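PDB 4EHX: tetraacyldisaccharide 4'-kinase from Aquifex aeolicus, which probably transfers the gamma-phosphate of ATP to the 4'-position of a tetraacyldisaccharide 1-phosphate, giving lipid IVA. Local coordinates for residues Thr186-Val190 against Glu191-Phe195; Leu211-Ser214 against Asp215-Val219; Phe241-Val244 against Leu245-Gly249. One frame throughout, in Å; residues are numbered along the deposited sequence.

Contact 1. Residues Thr186-Val190 against Glu191-Phe195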
loop_
_atom_site.group_PDB
_atom_site.type_symbol
_atom_site.label_atom_id
_atom_site.label_comp_id
_atom_site.label_asym_id
_atom_site.label_seq_id
_atom_site.Cartn_x
_atom_site.Cartn_y
_atom_site.Cartn_z
ATOM N N THR A 186 2.405 -1.188 -12.934
ATOM C CA THR A 186 1.177 -1.700 -12.323
ATOM C C THR A 186 -0.102 -1.512 -13.155
ATOM O O THR A 186 -0.119 -0.823 -14.187
ATOM C CB THR A 186 0.958 -1.018 -10.965
ATOM O OG1 THR A 186 0.843 0.396 -11.182
ATOM C CG2 THR A 186 2.153 -1.286 -10.018
ATOM N N TYR A 187 -1.177 -2.126 -12.666
ATOM C CA TYR A 187 -2.496 -2.105 -13.306
ATOM C C TYR A 187 -2.477 -2.643 -14.732
ATOM O O TYR A 187 -3.254 -2.204 -15.582
ATOM C CB TYR A 187 -3.125 -0.707 -13.224
ATOM C CG TYR A 187 -3.474 -0.310 -11.807
ATOM C CD1 TYR A 187 -2.534 0.312 -10.984
ATOM C CD2 TYR A 187 -4.733 -0.582 -11.276
ATOM C CE1 TYR A 187 -2.843 0.666 -9.678
ATOM C CE2 TYR A 187 -5.050 -0.230 -9.970
ATOM C CZ TYR A 187 -4.102 0.395 -9.178
ATOM O OH TYR A 187 -4.405 0.752 -7.884
ATOM N N GLN A 188 -1.605 -3.617 -14.985
ATOM C CA GLN A 188 -1.499 -4.208 -16.319
ATOM C C GLN A 188 -2.797 -4.901 -16.711
ATOM O O GLN A 188 -3.094 -5.053 -17.903
ATOM C CB GLN A 188 -0.347 -5.217 -16.384
ATOM C CG GLN A 188 1.037 -4.598 -16.220
ATOM C CD GLN A 188 1.476 -3.786 -17.427
ATOM O OE1 GLN A 188 0.987 -3.986 -18.544
ATOM N NE2 GLN A 188 2.413 -2.869 -17.209
ATOM N N GLU A 189 -3.562 -5.323 -15.707
ATOM C CA GLU A 189 -4.798 -6.067 -15.951
ATOM C C GLU A 189 -5.906 -5.188 -16.532
ATOM O O GLU A 189 -6.908 -5.696 -17.025
ATOM C CB GLU A 189 -5.279 -6.787 -14.677
ATOM C CG GLU A 189 -5.875 -5.891 -13.598
ATOM C CD GLU A 189 -4.820 -5.194 -12.748
ATOM O OE1 GLU A 189 -3.632 -5.563 -12.843
ATOM O OE2 GLU A 189 -5.176 -4.275 -11.980
ATOM N N VAL A 190 -5.723 -3.871 -16.492
ATOM C CA VAL A 190 -6.734 -2.959 -17.036
ATOM C C VAL A 190 -6.195 -1.798 -17.868
ATOM O O VAL A 190 -6.918 -1.235 -18.685
ATOM C CB VAL A 190 -7.570 -2.286 -15.924
ATOM C CG1 VAL A 190 -6.668 -1.632 -14.908
ATOM C CG2 VAL A 190 -8.517 -1.263 -16.523
ATOM N N GLU A 191 -4.933 -1.431 -17.652
ATOM C CA GLU A 191 -4.292 -0.401 -18.464
ATOM C C GLU A 191 -2.876 -0.854 -18.759
ATOM O O GLU A 191 -1.912 -0.273 -18.248
ATOM C CB GLU A 191 -4.258 0.990 -17.833
ATOM C CG GLU A 191 -5.456 1.857 -18.155
ATOM C CD GLU A 191 -5.159 3.333 -17.973
ATOM O OE1 GLU A 191 -5.908 4.010 -17.237
ATOM O OE2 GLU A 191 -4.173 3.818 -18.568
ATOM N N PRO A 192 -2.739 -1.883 -19.601
ATOM C CA PRO A 192 -1.427 -2.462 -19.891
ATOM C C PRO A 192 -0.547 -1.433 -20.567
ATOM O O PRO A 192 -1.049 -0.628 -21.353
ATOM C CB PRO A 192 -1.738 -3.577 -20.898
ATOM C CG PRO A 192 -3.227 -3.747 -20.883
ATOM C CD PRO A 192 -3.801 -2.446 -20.451
ATOM N N PHE A 193 0.747 -1.467 -20.286
ATOM C CA PHE A 193 1.671 -0.565 -20.961
ATOM C C PHE A 193 3.099 -1.039 -20.831
ATOM O O PHE A 193 3.410 -1.873 -19.988
ATOM C CB PHE A 193 1.536 0.873 -20.429
ATOM C CG PHE A 193 2.106 1.084 -19.042
ATOM C CD1 PHE A 193 1.451 0.591 -17.922
ATOM C CD2 PHE A 193 3.281 1.809 -18.861
ATOM C CE1 PHE A 193 1.968 0.796 -16.646
ATOM C CE2 PHE A 193 3.808 2.028 -17.591
ATOM C CZ PHE A 193 3.149 1.524 -16.476
ATOM N N GLU A 194 3.965 -0.477 -21.664
ATOM C CA GLU A 194 5.389 -0.757 -21.608
ATOM C C GLU A 194 6.111 0.528 -21.243
ATOM O O GLU A 194 5.641 1.625 -21.540
ATOM C CB GLU A 194 5.882 -1.252 -22.970
ATOM C CG GLU A 194 5.092 -2.421 -23.541
ATOM C CD GLU A 194 5.511 -3.761 -22.964
ATOM O OE1 GLU A 194 6.529 -3.805 -22.237
ATOM O OE2 GLU A 194 4.826 -4.771 -23.247
ATOM N N PHE A 195 7.261 0.396 -20.602
ATOM C CA PHE A 195 8.056 1.565 -20.272
ATOM C C PHE A 195 9.509 1.160 -20.109
ATOM O O PHE A 195 9.871 0.490 -19.139
ATOM C CB PHE A 195 7.532 2.206 -18.992
ATOM C CG PHE A 195 8.194 3.507 -18.651
ATOM C CD1 PHE A 195 8.195 4.554 -19.555
ATOM C CD2 PHE A 195 8.797 3.690 -17.418
ATOM C CE1 PHE A 195 8.800 5.759 -19.239
ATOM C CE2 PHE A 195 9.399 4.891 -17.095
ATOM C CZ PHE A 195 9.400 5.928 -18.006
HETATM O O HOH W 1 -1.474 1.019 -15.847
#

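Contact 2. Residues Leu211-Ser214 against Asp215-Val219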
loop_
_atom_site.group_PDB
_atom_site.type_symbol
_atom_site.label_atom_id
_atom_site.label_comp_id
_atom_site.label_asym_id
_atom_site.label_seq_id
_atom_site.Cartn_x
_atom_site.Cartn_y
_atom_site.Cartn_z
ATOM N N LEU A 211 -11.956 -14.594 -1.096
ATOM C CA LEU A 211 -12.422 -13.596 -0.138
ATOM C C LEU A 211 -11.551 -13.492 1.111
ATOM O O LEU A 211 -10.812 -14.419 1.453
ATOM C CB LEU A 211 -13.855 -13.946 0.278
ATOM C CG LEU A 211 -14.909 -14.090 -0.814
ATOM C CD1 LEU A 211 -16.241 -14.570 -0.213
ATOM C CD2 LEU A 211 -15.085 -12.771 -1.565
ATOM N N LEU A 212 -11.628 -12.347 1.780
ATOM C CA LEU A 212 -11.101 -12.220 3.129
ATOM C C LEU A 212 -12.291 -12.156 4.074
ATOM O O LEU A 212 -13.201 -11.350 3.855
ATOM C CB LEU A 212 -10.291 -10.936 3.261
ATOM C CG LEU A 212 -8.959 -10.931 2.515
ATOM C CD1 LEU A 212 -8.299 -9.569 2.611
ATOM C CD2 LEU A 212 -8.061 -12.010 3.086
ATOM N N ASN A 213 -12.301 -12.990 5.110
ATOM C CA ASN A 213 -13.339 -12.864 6.128
ATOM C C ASN A 213 -12.983 -11.750 7.121
ATOM O O ASN A 213 -11.993 -11.044 6.935
ATOM C CB ASN A 213 -13.669 -14.202 6.810
ATOM C CG ASN A 213 -12.525 -14.744 7.660
ATOM O OD1 ASN A 213 -11.622 -14.011 8.049
ATOM N ND2 ASN A 213 -12.586 -16.035 7.974
ATOM N N SER A 214 -13.807 -11.570 8.147
ATOM C CA SER A 214 -13.611 -10.461 9.080
ATOM C C SER A 214 -12.417 -10.683 10.016
ATOM O O SER A 214 -11.949 -9.744 10.658
ATOM C CB SER A 214 -14.887 -10.190 9.881
ATOM O OG SER A 214 -15.266 -11.327 10.626
ATOM N N ASP A 215 -11.935 -11.922 10.092
ATOM C CA ASP A 215 -10.682 -12.218 10.799
ATOM C C ASP A 215 -9.476 -12.106 9.866
ATOM O O ASP A 215 -8.359 -12.502 10.209
ATOM C CB ASP A 215 -10.739 -13.608 11.431
ATOM C CG ASP A 215 -11.802 -13.709 12.510
ATOM O OD1 ASP A 215 -11.939 -12.748 13.299
ATOM O OD2 ASP A 215 -12.509 -14.738 12.562
ATOM N N PHE A 216 -9.711 -11.549 8.683
ATOM C CA PHE A 216 -8.670 -11.405 7.669
ATOM C C PHE A 216 -7.987 -12.719 7.260
ATOM O O PHE A 216 -6.794 -12.751 6.929
ATOM C CB PHE A 216 -7.670 -10.307 8.054
ATOM C CG PHE A 216 -8.183 -8.926 7.776
ATOM C CD1 PHE A 216 -9.120 -8.338 8.618
ATOM C CD2 PHE A 216 -7.774 -8.237 6.650
ATOM C CE1 PHE A 216 -9.616 -7.067 8.352
ATOM C CE2 PHE A 216 -8.263 -6.976 6.383
ATOM C CZ PHE A 216 -9.188 -6.391 7.234
ATOM N N GLU A 217 -8.779 -13.784 7.256
ATOM C CA GLU A 217 -8.363 -15.093 6.768
ATOM C C GLU A 217 -8.921 -15.322 5.363
ATOM O O GLU A 217 -10.051 -14.932 5.059
ATOM C CB GLU A 217 -8.873 -16.185 7.712
ATOM C CG GLU A 217 -8.316 -16.076 9.128
ATOM C CD GLU A 217 -9.097 -16.896 10.140
ATOM O OE1 GLU A 217 -10.292 -17.184 9.896
ATOM O OE2 GLU A 217 -8.514 -17.248 11.188
ATOM N N GLU A 218 -8.129 -15.957 4.506
ATOM C CA GLU A 218 -8.570 -16.273 3.148
ATOM C C GLU A 218 -9.619 -17.365 3.114
ATOM O O GLU A 218 -9.454 -18.417 3.731
ATOM C CB GLU A 218 -7.376 -16.674 2.281
ATOM C CG GLU A 218 -6.419 -15.527 2.040
ATOM C CD GLU A 218 -5.337 -15.877 1.041
ATOM O OE1 GLU A 218 -5.402 -16.976 0.447
ATOM O OE2 GLU A 218 -4.425 -15.048 0.855
ATOM N N VAL A 219 -10.710 -17.104 2.400
ATOM C CA VAL A 219 -11.769 -18.090 2.227
ATOM C C VAL A 219 -12.253 -18.099 0.782
ATOM O O VAL A 219 -12.241 -17.069 0.114
ATOM C CB VAL A 219 -12.974 -17.844 3.177
ATOM C CG1 VAL A 219 -12.550 -17.973 4.637
ATOM C CG2 VAL A 219 -13.601 -16.497 2.913
HETATM O O HOH W 2 -14.608 -14.167 10.370
#

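Contact 3. Residues Phe241-Val244 against Leu245-Gly249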
loop_
_atom_site.group_PDB
_atom_site.type_symbol
_atom_site.label_atom_id
_atom_site.label_comp_id
_atom_site.label_asym_id
_atom_site.label_seq_id
_atom_site.Cartn_x
_atom_site.Cartn_y
_atom_site.Cartn_z
ATOM N N PHE A 241 -15.355 0.263 -6.203
ATOM C CA PHE A 241 -15.896 -0.975 -5.647
ATOM C C PHE A 241 -17.061 -1.519 -6.483
ATOM O O PHE A 241 -17.087 -2.703 -6.818
ATOM C CB PHE A 241 -16.346 -0.738 -4.202
ATOM C CG PHE A 241 -16.602 -2.001 -3.421
ATOM C CD1 PHE A 241 -15.891 -3.158 -3.688
ATOM C CD2 PHE A 241 -17.559 -2.025 -2.421
ATOM C CE1 PHE A 241 -16.126 -4.319 -2.971
ATOM C CE2 PHE A 241 -17.801 -3.179 -1.698
ATOM C CZ PHE A 241 -17.082 -4.330 -1.971
ATOM N N ARG A 242 -18.017 -0.654 -6.823
ATOM C CA ARG A 242 -19.170 -1.061 -7.628
ATOM C C ARG A 242 -18.748 -1.667 -8.964
ATOM O O ARG A 242 -19.291 -2.685 -9.398
ATOM C CB ARG A 242 -20.119 0.119 -7.878
ATOM C CG ARG A 242 -20.944 0.548 -6.672
ATOM C CD ARG A 242 -21.855 1.724 -7.017
ATOM N NE ARG A 242 -22.969 1.322 -7.870
ATOM C CZ ARG A 242 -24.221 1.180 -7.444
ATOM N NH1 ARG A 242 -24.527 1.423 -6.177
ATOM N NH2 ARG A 242 -25.171 0.805 -8.289
ATOM N N LYS A 243 -17.784 -1.025 -9.615
ATOM C CA LYS A 243 -17.287 -1.488 -10.903
ATOM C C LYS A 243 -16.683 -2.886 -10.786
ATOM O O LYS A 243 -17.030 -3.792 -11.548
ATOM C CB LYS A 243 -16.251 -0.504 -11.455
ATOM C CG LYS A 243 -15.787 -0.811 -12.872
ATOM C CD LYS A 243 -16.947 -0.763 -13.856
ATOM C CE LYS A 243 -16.490 -1.097 -15.271
ATOM N NZ LYS A 243 -15.483 -0.125 -15.782
ATOM N N VAL A 244 -15.784 -3.057 -9.822
ATOM C CA VAL A 244 -15.103 -4.330 -9.625
ATOM C C VAL A 244 -16.092 -5.466 -9.378
ATOM O O VAL A 244 -15.958 -6.552 -9.944
ATOM C CB VAL A 244 -14.114 -4.262 -8.448
ATOM C CG1 VAL A 244 -13.519 -5.642 -8.173
ATOM C CG2 VAL A 244 -13.019 -3.236 -8.731
ATOM N N LEU A 245 -17.079 -5.214 -8.523
ATOM C CA LEU A 245 -18.103 -6.208 -8.225
ATOM C C LEU A 245 -18.847 -6.612 -9.497
ATOM O O LEU A 245 -19.126 -7.793 -9.721
ATOM C CB LEU A 245 -19.091 -5.664 -7.189
ATOM C CG LEU A 245 -18.567 -5.443 -5.765
ATOM C CD1 LEU A 245 -19.609 -4.723 -4.898
ATOM C CD2 LEU A 245 -18.182 -6.768 -5.135
ATOM N N LYS A 246 -19.165 -5.621 -10.323
ATOM C CA LYS A 246 -19.869 -5.859 -11.580
ATOM C C LYS A 246 -19.029 -6.696 -12.544
ATOM O O LYS A 246 -19.507 -7.690 -13.090
ATOM C CB LYS A 246 -20.259 -4.530 -12.235
ATOM C CG LYS A 246 -21.009 -4.681 -13.550
ATOM C CD LYS A 246 -21.357 -3.329 -14.155
ATOM C CE LYS A 246 -22.130 -3.495 -15.457
ATOM N NZ LYS A 246 -22.514 -2.188 -16.061
ATOM N N ASN A 247 -17.777 -6.294 -12.741
ATOM C CA ASN A 247 -16.882 -7.002 -13.655
ATOM C C ASN A 247 -16.602 -8.444 -13.232
ATOM O O ASN A 247 -16.272 -9.288 -14.066
ATOM C CB ASN A 247 -15.564 -6.238 -13.838
ATOM C CG ASN A 247 -15.755 -4.883 -14.501
ATOM O OD1 ASN A 247 -15.041 -3.925 -14.197
ATOM N ND2 ASN A 247 -16.721 -4.798 -15.411
ATOM N N LEU A 248 -16.729 -8.722 -11.938
ATOM C CA LEU A 248 -16.498 -10.068 -11.424
ATOM C C LEU A 248 -17.743 -10.936 -11.569
ATOM O O LEU A 248 -17.679 -12.156 -11.426
ATOM C CB LEU A 248 -16.055 -10.026 -9.959
ATOM C CG LEU A 248 -14.668 -9.444 -9.678
ATOM C CD1 LEU A 248 -14.337 -9.527 -8.194
ATOM C CD2 LEU A 248 -13.613 -10.166 -10.502
ATOM N N GLY A 249 -18.875 -10.298 -11.851
ATOM C CA GLY A 249 -20.123 -11.015 -12.031
ATOM C C GLY A 249 -20.793 -11.376 -10.721
ATOM O O GLY A 249 -21.660 -12.247 -10.672
#

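Contact 1. Residues Thr186-Val190 against Glu191-Phe195
The side-chain amide of Gln188 holds the backbone of Phe193 at two points, one at N and one at O. Its OE1 accepts the amide hydrogen of Phe193 N at 3.1 Å, the donor tilted out of the carbonyl plane, while NE2 gives a hydrogen to Phe193 O at 3.1 Å, with that oxygen lying close to the amide plane. A bend at chi2 (-72°) folds the glutamine chain back over the turn and makes this two-point grip possible. OE1 also rests against Pro192 CA at 3.2 Å. The side chains of Gln188 and Phe193 cross at about a right angle with their amide and ring planes 16° apart, and NE2 lies oblique to the ring, neither over its face nor at its edge. At the ring edge, Thr186 O lies in plane, 3.6 Å from Phe193 CE1.

The chain reverses here just after strand 182-186 of the P-loop kinase fold, and the reversal is fastened by Tyr187 O. This carbonyl takes two backbone donors, Glu191 N at 2.8 Å and, less closely, Val190 N at 3.1 Å. A water donates to both Thr186 O and Glu191 O, linking these two carbonyls across the turn.

Farther out, Gln188 NE2 is also hydrogen-bonded to Leu185 O, so the amide that holds Phe193 is itself fixed to the preceding strand. Phe193 packs on Leu185 and on Lys157 and Leu160 of helix 157-160, and the side chain of Tyr187 comes within about 4 Å of Gly48, predicted to bind ATP.

Contact 2. Residues Leu211-Ser214 against Asp215-Val219
Asn213 lays its side-chain amide across the side chain of Glu217, the two flat groups turned 45° against each other. ND2 donates to Glu217 OE1 at 3.2 Å in a nearly straight bond of 175°; the carboxylate oxygen lies in the amide plane and receives the hydrogen on its anti lone pair. On the other branch, OD1 takes Glu217 N at 3.0 Å, from above its carbonyl plane, and more weakly Asp215 N at 2.9 Å. CG of Asn213 sits between its own backbone N and carbonyl carbon (chi1 67°), which brings OD1 round to these forward amides. One side chain thus holds Glu217 by both backbone and carboxylate.

The framework is a beta hairpin joining strand 201-212 to strand 218-219, with a type I turn from Asn213 to Phe216 at its tip. Phe216 N closes the turn on Asn213 O, and Asn213 N returns a bond to Glu217 O. Beyond it, Leu211 and Val219 form an antiparallel hydrogen-bonded pair, the bond from Leu211 N to Val219 O measuring 2.8 Å; Leu212 and Glu218 are the neighbouring non-hydrogen-bonded pair.

On the face of Leu211 and Val219, CB of the leucine meets CG2 of the valine at 3.7 Å. The opposite face carries Leu212, whose CD2 touches Glu218 CG at 4.0 Å and whose CD1 approaches Phe216 CD2 at 4.3 Å. Phe216 also packs on Leu103, Lys106 and Leu107 of helix 99-107. At the turn, a water donates to Ser214 OG and, weakly, to Asp215 OD2, while the same hydroxyl is hydrogen-bonded to Tyr288 O.

Contact 3. Residues Phe241-Val244 against Leu245-Gly249
One face of the Phe241 ring is covered by Leu245, whose CD1 stands almost exactly over the ring centre, 3.9 Å from the centroid and 9° off the normal, in a CH-pi contact. The second methyl lies nearer the rim, with Leu245 CD2 3.9 Å from Phe241 CE1. With its CG trans to the backbone N (chi1 -166°), Phe241 directs the ring along the helix surface to where the branched end of Leu245, one turn on, can lie across it. Replacing Phe241 by an alanine is likely to leave the methyls of Leu245 without the flat surface they rest on and to open a gap beside Ser233, which the ring also touches.

A second flat group, the amide of Asn247, sets its OD1 against the aliphatic part of Lys243, 3.4 Å from Lys243 CE; bends at chi2 and chi4 curl the lysine chain round this oxygen. Val244 and Leu248 run side by side in the same direction, CG1 of the valine 4.0 Å from CD1 of the leucine, and both also meet Leu294 of strand 291-300.

Regular i to i+4 backbone bonds underlie all three pairs, among them Leu245 N to Phe241 O at 3.0 Å and Asn247 N to Lys243 O at 2.9 Å. At the C-terminal end, Gly249 takes up a positive phi (81°), and its N bonds to Lys246 O at 3.0 Å. Leu245 faces inward onto Ala231, Val252 and Phe255 of the flanking strands. The arrangement is that of the helix in a beta-alpha-beta unit, between strands 229-233 and 252-257, terminated by a Schellman motif.

How the contacts relate
From the N terminus, the three contacts come in series, none nesting in or crossing another. Contact 1 closes the turn that leaves strand 182-186 and starts the connection to strand 201-212, a parallel neighbour of that strand. At the far end of strand 201-212, contact 2 closes the hairpin to strand 218-219, so the one long strand links the two reversals, whose centres are 28 Å apart. The chain then enters strand 229-233, and contact 3 forms within helix 237-248, before strand 252-257. Contacts 2 and 3 do not touch, but Leu294 of strand 291-300 packs against side chains of both, joining hairpin and helix.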